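Local coordinates for protein putative deoxyribonuclease yjjV (Escherichia coli, PDB 1ZZM) that probably hydrolyses ester bonds as a TatD-type metal-dependent hydrolase, holding divalent metal ions in a TIM-barrel-like fold, at residues T41-F46 / L63-G68; L100-D105 / R135-K140; P129-S134 / T153-G158; G161-A166 / R191-K196. All coordinates share one frame; numbering follows the deposited sequence.

Contact 3 lies deepest, its centre about 6 Å from the centre of the chain, and combines parallel backbone pairing, apolar side chains on both faces and zinc coordination. Contact 2 continues the same sheet outward through strand 130-135, and the two are joined where Asp101 bonds to His133; the outer end of contact 2 is exposed and rich in charge. Contact 1 is buried too, but ties two loops with one backbone bond and apolar side chains; its His66 and Pro67 touch His133 of contact 3, and Pro67 packs on contact 2. Contact 4 lies away from the metals, a partly buried apolar meeting of two helices, linked to contact 2 through Gln165.

Contact 1: T41-F46 / L63-G68; sequences TEAENF and LGLHPG
Phe46 packs against the side chains of Leu63 and Leu65 and the backbone of Gly64, with a different part of the ring toward each. Leu63 CB lies over one face, Gly64 O sits at the rim near the ring plane, 3.4 Å from Phe46 CE1, and Leu65 CD2 approaches Phe46 CZ obliquely at 3.7 Å. The opposite face is covered by Ala43 CA of its own segment, 3.4 Å above the plane and over its centre. The first torsion, chi1 -69°, sets CG beside the backbone N and swings the ring toward the partner segment. Leu65 CD2 also lies 3.6 Å from Ala43 N. Gly64 O is buried here without a polar partner in the model, and the ring edge lies against it. An alanine in place of Phe46 is likely to open a gap between Leu63 and Leu65 and strip that carbonyl of its aromatic neighbour.

At the other end His66 N donates to Thr41 O (2.9 Å, 159° at the hydrogen), from above the carbonyl plane. With CG anti to the backbone N (chi1 -162°), the His66 ring lies where Gly68 N can donate to ND1 in the ring plane at 2.8 Å, which helps fix its rotation.

The contact joins the loop between strand 33-39 and helix 46-55, and the first residue of that helix, to the end of strand 59-63 and the loop after it. Leu63 and Leu65 reach helix 75-87, Leu65 also meets helix 109-125, and the His66 ring meets that of His133, a zinc ligand.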
loop_
_atom_site.group_PDB
_atom_site.type_symbol
_atom_site.label_atom_id
_atom_site.label_comp_id
_atom_site.label_asym_id
_atom_site.label_seq_id
_atom_site.Cartn_x
_atom_site.Cartn_y
_atom_site.Cartn_z
ATOM N N THR A 41 6.220 -6.645 6.588
ATOM C CA THR A 41 7.344 -5.733 6.811
ATOM C C THR A 41 8.688 -6.429 6.914
ATOM O O THR A 41 9.738 -5.817 6.699
ATOM C CB THR A 41 7.149 -4.949 8.114
ATOM O OG1 THR A 41 6.959 -5.886 9.200
ATOM C CG2 THR A 41 5.900 -3.996 7.996
ATOM N N GLU A 42 8.662 -7.717 7.231
ATOM C CA GLU A 42 9.895 -8.471 7.418
ATOM C C GLU A 42 9.593 -9.946 7.462
ATOM O O GLU A 42 8.479 -10.333 7.801
ATOM C CB GLU A 42 10.592 -8.059 8.729
ATOM C CG GLU A 42 9.807 -8.436 10.000
ATOM C CD GLU A 42 10.586 -8.092 11.277
ATOM O OE1 GLU A 42 11.628 -8.736 11.550
ATOM O OE2 GLU A 42 10.166 -7.160 11.982
ATOM N N ALA A 43 10.611 -10.761 7.187
ATOM C CA ALA A 43 10.441 -12.215 7.096
ATOM C C ALA A 43 9.871 -12.843 8.357
ATOM O O ALA A 43 9.122 -13.788 8.283
ATOM C CB ALA A 43 11.794 -12.882 6.733
ATOM N N GLU A 44 10.227 -12.306 9.514
ATOM C CA GLU A 44 9.711 -12.864 10.746
ATOM C C GLU A 44 8.186 -12.732 10.846
ATOM O O GLU A 44 7.558 -13.489 11.584
ATOM C CB GLU A 44 10.386 -12.198 11.941
ATOM C CG GLU A 44 9.731 -12.513 13.252
ATOM C CD GLU A 44 10.504 -11.949 14.427
ATOM O OE1 GLU A 44 10.747 -10.719 14.447
ATOM O OE2 GLU A 44 10.867 -12.740 15.323
ATOM N N ASN A 45 7.592 -11.791 10.102
ATOM C CA ASN A 45 6.134 -11.617 10.104
ATOM C C ASN A 45 5.431 -12.321 8.923
ATOM O O ASN A 45 4.202 -12.226 8.813
ATOM C CB ASN A 45 5.759 -10.127 10.066
ATOM C CG ASN A 45 6.240 -9.389 11.279
ATOM O OD1 ASN A 45 6.549 -10.019 12.276
ATOM N ND2 ASN A 45 6.302 -8.047 11.216
ATOM N N PHE A 46 6.168 -13.013 8.050
ATOM C CA PHE A 46 5.493 -13.686 6.913
ATOM C C PHE A 46 4.410 -14.687 7.341
ATOM O O PHE A 46 3.307 -14.721 6.781
ATOM C CB PHE A 46 6.494 -14.418 6.000
ATOM C CG PHE A 46 7.401 -13.499 5.220
ATOM C CD1 PHE A 46 7.216 -12.109 5.246
ATOM C CD2 PHE A 46 8.430 -14.024 4.441
ATOM C CE1 PHE A 46 8.046 -11.265 4.506
ATOM C CE2 PHE A 46 9.273 -13.180 3.691
ATOM C CZ PHE A 46 9.073 -11.797 3.730
ATOM N N LEU A 63 3.895 -10.040 0.578
ATOM C CA LEU A 63 5.083 -10.440 1.326
ATOM C C LEU A 63 6.246 -9.657 0.745
ATOM O O LEU A 63 6.389 -9.498 -0.485
ATOM C CB LEU A 63 5.370 -11.939 1.161
ATOM C CG LEU A 63 4.258 -12.889 1.599
ATOM C CD1 LEU A 63 4.713 -14.336 1.343
ATOM C CD2 LEU A 63 3.948 -12.646 3.088
ATOM N N GLY A 64 7.089 -9.158 1.641
ATOM C CA GLY A 64 8.199 -8.360 1.206
ATOM C C GLY A 64 8.904 -7.830 2.434
ATOM O O GLY A 64 8.426 -7.993 3.582
ATOM N N LEU A 65 10.001 -7.130 2.185
ATOM C CA LEU A 65 10.853 -6.597 3.252
ATOM C C LEU A 65 10.885 -5.058 3.184
ATOM O O LEU A 65 11.431 -4.500 2.252
ATOM C CB LEU A 65 12.249 -7.195 3.037
ATOM C CG LEU A 65 12.320 -8.730 2.866
ATOM C CD1 LEU A 65 13.735 -9.150 2.471
ATOM C CD2 LEU A 65 11.948 -9.441 4.171
ATOM N N HIS A 66 10.293 -4.420 4.203
ATOM C CA HIS A 66 10.131 -2.974 4.356
ATOM C C HIS A 66 11.445 -2.244 4.634
ATOM O O HIS A 66 12.253 -2.693 5.450
ATOM C CB HIS A 66 9.100 -2.745 5.487
ATOM C CG HIS A 66 8.497 -1.370 5.513
ATOM N ND1 HIS A 66 9.242 -0.231 5.733
ATOM C CD2 HIS A 66 7.201 -0.967 5.473
ATOM C CE1 HIS A 66 8.435 0.814 5.832
ATOM N NE2 HIS A 66 7.189 0.393 5.680
ATOM N N PRO A 67 11.692 -1.104 3.953
ATOM C CA PRO A 67 12.950 -0.382 4.186
ATOM C C PRO A 67 13.107 0.093 5.628
ATOM O O PRO A 67 14.233 0.244 6.119
ATOM C CB PRO A 67 12.894 0.774 3.174
ATOM C CG PRO A 67 11.403 1.017 2.981
ATOM C CD PRO A 67 10.841 -0.402 2.968
ATOM N N GLY A 68 11.975 0.282 6.295
ATOM C CA GLY A 68 12.001 0.744 7.685
ATOM C C GLY A 68 12.542 -0.311 8.629
ATOM O O GLY A 68 12.941 -0.007 9.744
#

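Contact 2: L100-D105 / R135-K140; sequences LDLFGD and RRTHDK
Asp101 and Arg135 pair both through their backbones and through their side chains. The backbone bonds are those of a parallel bridge: Leu102 N donates almost straight to Arg135 O (3.0 Å, 175°), while Arg135 N reaches Leu100 O over a longer and more bent path of 3.3 Å.

Among the charged groups, the side chains of Asp101 and Arg135 run alongside each other in the same direction. Arg135 NH1 meets the syn lone pair of Asp101 OD2 at 2.9 Å in a salt bridge, although the carboxylate and guanidinium planes are 62° apart. Asp101 OD1 accepts from Phe103 N at 2.9 Å, closing an Asx turn, and OD2 also takes a bond from NE2 of the zinc ligand His133, which makes Asp101 a second-shell residue of the metal site. Three donors thus hold the carboxylate, which CG anti to the backbone N (chi1 -175°) brings to them. An asparagine in place of Asp101 would probably cost Arg135 its counter-charge and weaken the hold on the His133 ring.

Flat groups meet around Phe103. Its CG lies over one face of the Arg135 guanidinium, offset toward the rim; the Arg136 guanidinium instead comes edge to edge with the ring, nearly coplanar, NH1 3.3 Å from Phe103 CD1.

Apolar contact centres on Thr137, whose CG2 presses on Leu102 CG at a tight 3.5 Å, and whose CB packs against Leu100 CB.

The pairing is the last step of parallel strands 95-101 and 130-135. Helix 109-125 covers Leu100, Leu102 and Thr137, and segment 135-140 runs on into the first turn of helix 138-148, with Thr137 at the N-cap position.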
loop_
_atom_site.group_PDB
_atom_site.type_symbol
_atom_site.label_atom_id
_atom_site.label_comp_id
_atom_site.label_asym_id
_atom_site.label_seq_id
_atom_site.Cartn_x
_atom_site.Cartn_y
_atom_site.Cartn_z
ATOM N N LEU A 100 11.815 2.487 -0.491
ATOM C CA LEU A 100 12.914 3.290 0.001
ATOM C C LEU A 100 12.413 4.329 0.984
ATOM O O LEU A 100 11.260 4.758 0.924
ATOM C CB LEU A 100 13.576 4.023 -1.157
ATOM C CG LEU A 100 13.958 3.132 -2.348
ATOM C CD1 LEU A 100 14.204 4.046 -3.499
ATOM C CD2 LEU A 100 15.175 2.238 -2.035
ATOM N N ASP A 101 13.293 4.777 1.867
ATOM C CA ASP A 101 12.855 5.763 2.861
ATOM C C ASP A 101 14.124 6.491 3.321
ATOM O O ASP A 101 14.996 5.870 3.934
ATOM C CB ASP A 101 12.223 4.995 4.019
ATOM C CG ASP A 101 11.617 5.897 5.075
ATOM O OD1 ASP A 101 12.215 6.944 5.347
ATOM O OD2 ASP A 101 10.544 5.552 5.636
ATOM N N LEU A 102 14.217 7.793 3.066
ATOM C CA LEU A 102 15.420 8.519 3.449
ATOM C C LEU A 102 15.373 9.163 4.818
ATOM O O LEU A 102 16.152 10.067 5.110
ATOM C CB LEU A 102 15.781 9.575 2.392
ATOM C CG LEU A 102 16.589 9.041 1.193
ATOM C CD1 LEU A 102 16.752 10.158 0.165
ATOM C CD2 LEU A 102 17.950 8.508 1.638
ATOM N N PHE A 103 14.470 8.697 5.663
ATOM C CA PHE A 103 14.365 9.248 6.998
ATOM C C PHE A 103 15.468 8.653 7.873
ATOM O O PHE A 103 15.789 7.463 7.761
ATOM C CB PHE A 103 13.018 8.897 7.622
ATOM C CG PHE A 103 12.743 9.659 8.875
ATOM C CD1 PHE A 103 12.361 10.997 8.810
ATOM C CD2 PHE A 103 12.944 9.073 10.122
ATOM C CE1 PHE A 103 12.188 11.745 9.975
ATOM C CE2 PHE A 103 12.774 9.807 11.292
ATOM C CZ PHE A 103 12.396 11.149 11.219
ATOM N N GLY A 104 16.051 9.482 8.739
ATOM C CA GLY A 104 17.087 9.000 9.638
ATOM C C GLY A 104 18.467 9.576 9.386
ATOM O O GLY A 104 18.771 10.042 8.289
ATOM N N ASP A 105 19.324 9.555 10.405
ATOM C CA ASP A 105 20.675 10.082 10.216
ATOM C C ASP A 105 21.502 9.177 9.316
ATOM O O ASP A 105 22.443 9.626 8.682
ATOM C CB ASP A 105 21.388 10.286 11.541
ATOM C CG ASP A 105 20.980 11.581 12.222
ATOM O OD1 ASP A 105 20.319 12.436 11.581
ATOM O OD2 ASP A 105 21.346 11.743 13.396
ATOM N N ARG A 135 9.523 7.535 0.828
ATOM C CA ARG A 135 9.458 8.705 1.676
ATOM C C ARG A 135 10.720 9.510 1.367
ATOM O O ARG A 135 11.843 9.118 1.759
ATOM C CB ARG A 135 9.420 8.252 3.126
ATOM C CG ARG A 135 9.504 9.397 4.112
ATOM C CD ARG A 135 9.971 8.837 5.432
ATOM N NE ARG A 135 9.123 9.244 6.532
ATOM C CZ ARG A 135 8.980 8.524 7.632
ATOM N NH1 ARG A 135 9.635 7.369 7.754
ATOM N NH2 ARG A 135 8.182 8.958 8.595
ATOM N N ARG A 136 10.521 10.624 0.661
ATOM C CA ARG A 136 11.609 11.507 0.256
ATOM C C ARG A 136 12.532 10.826 -0.743
ATOM O O ARG A 136 13.684 11.229 -0.905
ATOM C CB ARG A 136 12.423 11.935 1.483
ATOM C CG ARG A 136 11.688 12.909 2.397
ATOM C CD ARG A 136 12.522 13.244 3.644
ATOM N NE ARG A 136 11.939 14.352 4.400
ATOM C CZ ARG A 136 11.725 14.347 5.717
ATOM N NH1 ARG A 136 12.044 13.282 6.454
ATOM N NH2 ARG A 136 11.185 15.416 6.301
ATOM N N THR A 137 12.013 9.814 -1.435
ATOM C CA THR A 137 12.784 9.009 -2.390
ATOM C C THR A 137 12.025 8.826 -3.708
ATOM O O THR A 137 12.325 7.903 -4.478
ATOM C CB THR A 137 13.020 7.593 -1.791
ATOM O OG1 THR A 137 11.763 7.055 -1.361
ATOM C CG2 THR A 137 13.927 7.676 -0.571
ATOM N N HIS A 138 11.064 9.700 -4.000
ATOM C CA HIS A 138 10.279 9.482 -5.239
ATOM C C HIS A 138 11.070 9.447 -6.550
ATOM O O HIS A 138 10.811 8.597 -7.411
ATOM C CB HIS A 138 9.165 10.523 -5.350
ATOM C CG HIS A 138 8.117 10.377 -4.290
ATOM N ND1 HIS A 138 7.366 11.440 -3.829
ATOM C CD2 HIS A 138 7.752 9.305 -3.549
ATOM C CE1 HIS A 138 6.586 11.027 -2.842
ATOM N NE2 HIS A 138 6.802 9.737 -2.651
ATOM N N ASP A 139 12.009 10.377 -6.711
ATOM C CA ASP A 139 12.806 10.446 -7.923
ATOM C C ASP A 139 13.653 9.180 -8.100
ATOM O O ASP A 139 13.669 8.586 -9.166
ATOM C CB ASP A 139 13.710 11.686 -7.883
ATOM C CG ASP A 139 12.916 12.991 -7.857
ATOM O OD1 ASP A 139 11.688 13.001 -8.121
ATOM O OD2 ASP A 139 13.533 14.032 -7.562
ATOM N N LYS A 140 14.339 8.767 -7.045
ATOM C CA LYS A 140 15.173 7.571 -7.096
ATOM C C LYS A 140 14.332 6.335 -7.332
ATOM O O LYS A 140 14.691 5.489 -8.146
ATOM C CB LYS A 140 15.966 7.422 -5.795
ATOM C CG LYS A 140 17.231 8.277 -5.756
ATOM C CD LYS A 140 18.229 7.779 -6.815
ATOM C CE LYS A 140 19.589 8.435 -6.678
ATOM N NZ LYS A 140 20.479 8.059 -7.825
#

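Contact 3: P129-S134 / T153-G158; sequences PVILHS and TGVVHG. With ZN (zinc ion), chain C.
His133 and His157 point the same way, side by side, and converge on one zinc ion. His133 binds it through ND1 at 2.0 Å and His157 through NE2 at 2.1 Å. The rings meet rim to rim, neither over the other's face, their planes 37° apart. Two waters and Glu97 complete the ion's ligands. A second-shell carboxylate, that of Glu205, takes a bond from ND1 of His157, which should fix the rotation of this ring. The His157 ring is further positioned by an unusual chi1 of 108° and has Leu132 O at its edge.

Behind the metal the strands run parallel, their axes 15° apart. Val130 N, Val155 N, Leu132 N and His157 N each donate across, the last to Leu132 O at 2.8 Å. Ile131 and Val155 lie alongside each other on one face, CG1 to CG1 4.0 Å, and turn toward helix 241-256. On the other face Leu132 CD1 and Val156 CG2 cross at 4.1 Å; Val130, on this face too, packs against helix 109-125. At Gly154 a CB would clash with Val130 O, so the close approach of the strands there depends on glycine.

This is the parallel strand pair of a beta-alpha-beta unit, bridged by helix 138-148. Histidines at the C-terminal ends of its strands hold a metal, as in the barrels of metallo-dependent hydrolases.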
loop_
_atom_site.group_PDB
_atom_site.type_symbol
_atom_site.label_atom_id
_atom_site.label_comp_id
_atom_site.label_asym_id
_atom_site.label_seq_id
_atom_site.Cartn_x
_atom_site.Cartn_y
_atom_site.Cartn_z
ATOM N N PRO A 129 2.476 -7.722 -8.839
ATOM C CA PRO A 129 2.651 -6.275 -8.756
ATOM C C PRO A 129 3.354 -6.029 -7.411
ATOM O O PRO A 129 3.441 -6.941 -6.594
ATOM C CB PRO A 129 1.219 -5.741 -8.743
ATOM C CG PRO A 129 0.455 -6.798 -8.007
ATOM C CD PRO A 129 1.081 -8.111 -8.565
ATOM N N VAL A 130 3.846 -4.806 -7.185
ATOM C CA VAL A 130 4.518 -4.467 -5.938
ATOM C C VAL A 130 3.784 -3.356 -5.204
ATOM O O VAL A 130 3.111 -2.507 -5.816
ATOM C CB VAL A 130 5.979 -4.007 -6.199
ATOM C CG1 VAL A 130 6.811 -5.205 -6.774
ATOM C CG2 VAL A 130 5.991 -2.848 -7.228
ATOM N N ILE A 131 3.881 -3.384 -3.883
ATOM C CA ILE A 131 3.293 -2.357 -3.016
ATOM C C ILE A 131 4.527 -1.631 -2.515
ATOM O O ILE A 131 5.375 -2.193 -1.800
ATOM C CB ILE A 131 2.499 -2.985 -1.842
ATOM C CG1 ILE A 131 1.151 -3.506 -2.375
ATOM C CG2 ILE A 131 2.268 -1.939 -0.728
ATOM C CD1 ILE A 131 0.250 -4.188 -1.270
ATOM N N LEU A 132 4.616 -0.373 -2.905
ATOM C CA LEU A 132 5.780 0.429 -2.623
ATOM C C LEU A 132 5.621 1.539 -1.606
ATOM O O LEU A 132 4.612 2.256 -1.583
ATOM C CB LEU A 132 6.279 1.045 -3.939
ATOM C CG LEU A 132 6.669 0.089 -5.059
ATOM C CD1 LEU A 132 6.601 0.849 -6.414
ATOM C CD2 LEU A 132 8.079 -0.474 -4.789
ATOM N N HIS A 133 6.680 1.668 -0.807
ATOM C CA HIS A 133 6.831 2.696 0.223
ATOM C C HIS A 133 7.878 3.650 -0.336
ATOM O O HIS A 133 8.910 3.219 -0.874
ATOM C CB HIS A 133 7.384 2.063 1.507
ATOM C CG HIS A 133 7.632 3.038 2.626
ATOM N ND1 HIS A 133 6.684 3.351 3.570
ATOM C CD2 HIS A 133 8.748 3.715 2.981
ATOM C CE1 HIS A 133 7.199 4.172 4.470
ATOM N NE2 HIS A 133 8.454 4.412 4.131
ATOM N N SER A 134 7.620 4.949 -0.214
ATOM C CA SER A 134 8.568 5.939 -0.708
ATOM C C SER A 134 8.441 7.174 0.165
ATOM O O SER A 134 7.376 7.787 0.246
ATOM C CB SER A 134 8.273 6.315 -2.161
ATOM O OG SER A 134 9.331 7.146 -2.691
ATOM N N THR A 153 3.566 -3.810 -12.781
ATOM C CA THR A 153 3.789 -2.590 -12.032
ATOM C C THR A 153 3.373 -2.690 -10.561
ATOM O O THR A 153 3.852 -3.586 -9.873
ATOM C CB THR A 153 3.172 -1.323 -12.732
ATOM O OG1 THR A 153 1.741 -1.422 -12.791
ATOM C CG2 THR A 153 3.777 -1.206 -14.165
ATOM N N GLY A 154 2.544 -1.761 -10.089
ATOM C CA GLY A 154 2.178 -1.749 -8.684
ATOM C C GLY A 154 1.589 -0.413 -8.256
ATOM O O GLY A 154 1.042 0.331 -9.078
ATOM N N VAL A 155 1.686 -0.117 -6.962
ATOM C CA VAL A 155 1.149 1.118 -6.394
ATOM C C VAL A 155 2.218 1.784 -5.520
ATOM O O VAL A 155 2.957 1.097 -4.804
ATOM C CB VAL A 155 -0.120 0.842 -5.480
ATOM C CG1 VAL A 155 0.181 -0.263 -4.441
ATOM C CG2 VAL A 155 -0.544 2.128 -4.756
ATOM N N VAL A 156 2.336 3.102 -5.617
ATOM C CA VAL A 156 3.227 3.822 -4.717
ATOM C C VAL A 156 2.239 4.239 -3.633
ATOM O O VAL A 156 1.431 5.153 -3.806
ATOM C CB VAL A 156 3.863 5.051 -5.354
ATOM C CG1 VAL A 156 4.656 5.833 -4.247
ATOM C CG2 VAL A 156 4.842 4.590 -6.442
ATOM N N HIS A 157 2.271 3.536 -2.510
ATOM C CA HIS A 157 1.299 3.794 -1.446
ATOM C C HIS A 157 1.523 5.081 -0.643
ATOM O O HIS A 157 2.619 5.655 -0.657
ATOM C CB HIS A 157 1.266 2.583 -0.508
ATOM C CG HIS A 157 1.896 2.830 0.828
ATOM N ND1 HIS A 157 1.233 3.466 1.861
ATOM C CD2 HIS A 157 3.152 2.585 1.278
ATOM C CE1 HIS A 157 2.057 3.603 2.889
ATOM N NE2 HIS A 157 3.223 3.081 2.563
ATOM N N GLY A 158 0.455 5.536 0.020
ATOM C CA GLY A 158 0.512 6.707 0.889
ATOM C C GLY A 158 1.241 7.868 0.281
ATOM O O GLY A 158 1.970 8.569 0.951
HETATM ZN ZN ZN C . 4.794 2.654 3.886
HETATM O O HOH W 1 5.167 5.482 0.996
HETATM O O HOH W 2 4.526 7.468 -1.080
HETATM O O HOH W 3 4.299 1.707 5.622
HETATM O O HOH W 4 4.305 4.645 5.181
#

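Contact 4: G161-A166 / R191-K196; sequences GSLQQA and RDVIAK
Val193 carries most of this contact, its two methyls reaching different parts of segment 161-166. CG1 meets Ala166 CB at 3.5 Å, tighter than usual for two carbons, and lies 3.9 Å from Leu163 CD1. CG2 instead faces the start of the helix, 3.4 Å from Leu163 N and 3.6 Å from Gly161 O. This division follows from the first torsion of Val193, which sets CG1 anti to the backbone N (chi1 172°) and CG2 beside it. The side chains of Leu163 and Val193 point in opposing directions and overlap along their flanks, and the CA atoms of the two residues are 5.0 Å apart.

At the rim, Leu163 CD2 touches the aliphatic part of Lys196, at CD, 3.8 Å away. The two side chains cross at about a right angle; CD is the lysine's closest atom to the leucine, with NZ only a little farther off.

The next shell fixes the helix start. Ser162 and Gln165 form a capping box: Gln165 N donates to Ser162 OG, and Ser162 N returns a nearly straight bond to Gln165 OE1 (3.0 Å, 174°). Gln165 NE2 in turn bonds to Asp139 on helix 138-148. Thr190 OG1 bonds to Gly161 N, joining the start of helix 190-196 to the turn before helix 163-171. Behind Val193, Ile194 packs on strand 175-178 and helix 226-236.

Between these two segments the contact is therefore apolar, and its small area suggests that the Thr190 bond to Gly161 probably contributes to joining the helices as well.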
loop_
_atom_site.group_PDB
_atom_site.type_symbol
_atom_site.label_atom_id
_atom_site.label_comp_id
_atom_site.label_asym_id
_atom_site.label_seq_id
_atom_site.Cartn_x
_atom_site.Cartn_y
_atom_site.Cartn_z
ATOM N N GLY A 161 3.613 14.255 -2.211
ATOM C CA GLY A 161 4.698 14.803 -3.003
ATOM C C GLY A 161 4.181 15.700 -4.082
ATOM O O GLY A 161 3.053 16.126 -4.015
ATOM N N SER A 162 5.005 15.958 -5.093
ATOM C CA SER A 162 4.649 16.863 -6.177
ATOM C C SER A 162 3.852 16.230 -7.312
ATOM O O SER A 162 3.809 15.011 -7.492
ATOM C CB SER A 162 5.925 17.475 -6.773
ATOM O OG SER A 162 6.635 16.511 -7.548
ATOM N N LEU A 163 3.223 17.085 -8.091
ATOM C CA LEU A 163 2.459 16.602 -9.225
ATOM C C LEU A 163 3.407 15.901 -10.195
ATOM O O LEU A 163 3.075 14.846 -10.746
ATOM C CB LEU A 163 1.780 17.776 -9.918
ATOM C CG LEU A 163 0.904 17.410 -11.105
ATOM C CD1 LEU A 163 -0.109 16.433 -10.663
ATOM C CD2 LEU A 163 0.228 18.651 -11.656
ATOM N N GLN A 164 4.580 16.489 -10.442
ATOM C CA GLN A 164 5.510 15.818 -11.375
ATOM C C GLN A 164 5.901 14.425 -10.885
ATOM O O GLN A 164 6.005 13.482 -11.675
ATOM C CB GLN A 164 6.770 16.674 -11.632
ATOM C CG GLN A 164 7.866 15.939 -12.433
ATOM C CD GLN A 164 8.790 15.128 -11.533
ATOM O OE1 GLN A 164 9.266 14.051 -11.908
ATOM N NE2 GLN A 164 9.058 15.646 -10.354
ATOM N N GLN A 165 6.092 14.269 -9.581
ATOM C CA GLN A 165 6.478 12.954 -9.080
ATOM C C GLN A 165 5.359 11.948 -9.257
ATOM O O GLN A 165 5.616 10.811 -9.655
ATOM C CB GLN A 165 6.898 13.044 -7.614
ATOM C CG GLN A 165 8.211 13.796 -7.469
ATOM C CD GLN A 165 8.540 14.119 -6.038
ATOM O OE1 GLN A 165 7.634 14.428 -5.215
ATOM N NE2 GLN A 165 9.847 14.082 -5.716
ATOM N N ALA A 166 4.122 12.365 -8.981
ATOM C CA ALA A 166 2.969 11.476 -9.155
ATOM C C ALA A 166 2.781 11.107 -10.610
ATOM O O ALA A 166 2.627 9.928 -10.940
ATOM C CB ALA A 166 1.699 12.133 -8.623
ATOM N N ARG A 191 -3.180 17.365 -1.927
ATOM C CA ARG A 191 -4.590 17.363 -2.304
ATOM C C ARG A 191 -4.754 17.854 -3.736
ATOM O O ARG A 191 -5.575 17.320 -4.490
ATOM C CB ARG A 191 -5.425 18.251 -1.357
ATOM C CG ARG A 191 -5.479 17.739 0.083
ATOM C CD ARG A 191 -5.899 18.856 1.062
ATOM N NE ARG A 191 -7.153 19.526 0.713
ATOM C CZ ARG A 191 -8.375 19.046 0.959
ATOM N NH1 ARG A 191 -8.530 17.877 1.553
ATOM N NH2 ARG A 191 -9.456 19.752 0.632
ATOM N N ASP A 192 -3.955 18.850 -4.128
ATOM C CA ASP A 192 -4.044 19.382 -5.478
ATOM C C ASP A 192 -3.576 18.352 -6.507
ATOM O O ASP A 192 -4.102 18.300 -7.614
ATOM C CB ASP A 192 -3.211 20.665 -5.624
ATOM C CG ASP A 192 -3.830 21.842 -4.906
ATOM O OD1 ASP A 192 -5.082 21.892 -4.808
ATOM O OD2 ASP A 192 -3.067 22.729 -4.453
ATOM N N VAL A 193 -2.593 17.531 -6.129
ATOM C CA VAL A 193 -2.078 16.489 -7.032
ATOM C C VAL A 193 -3.154 15.452 -7.232
ATOM O O VAL A 193 -3.525 15.109 -8.363
ATOM C CB VAL A 193 -0.815 15.783 -6.420
ATOM C CG1 VAL A 193 -0.396 14.550 -7.285
ATOM C CG2 VAL A 193 0.303 16.747 -6.329
ATOM N N ILE A 194 -3.699 14.969 -6.118
ATOM C CA ILE A 194 -4.726 13.939 -6.190
ATOM C C ILE A 194 -5.962 14.427 -6.942
ATOM O O ILE A 194 -6.644 13.658 -7.608
ATOM C CB ILE A 194 -5.093 13.470 -4.773
ATOM C CG1 ILE A 194 -3.853 12.873 -4.133
ATOM C CG2 ILE A 194 -6.199 12.432 -4.807
ATOM C CD1 ILE A 194 -3.186 11.750 -4.924
ATOM N N ALA A 195 -6.243 15.719 -6.856
ATOM C CA ALA A 195 -7.383 16.265 -7.583
ATOM C C ALA A 195 -7.150 16.216 -9.092
ATOM O O ALA A 195 -8.098 16.158 -9.864
ATOM C CB ALA A 195 -7.630 17.722 -7.148
ATOM N N LYS A 196 -5.902 16.217 -9.520
ATOM C CA LYS A 196 -5.610 16.233 -10.952
ATOM C C LYS A 196 -5.301 14.907 -11.636
ATOM O O LYS A 196 -5.436 14.797 -12.861
ATOM C CB LYS A 196 -4.462 17.190 -11.230
ATOM C CG LYS A 196 -4.668 18.568 -10.640
ATOM C CD LYS A 196 -3.414 19.412 -10.798
ATOM C CE LYS A 196 -3.518 20.711 -9.997
ATOM N NZ LYS A 196 -2.263 21.508 -10.094
#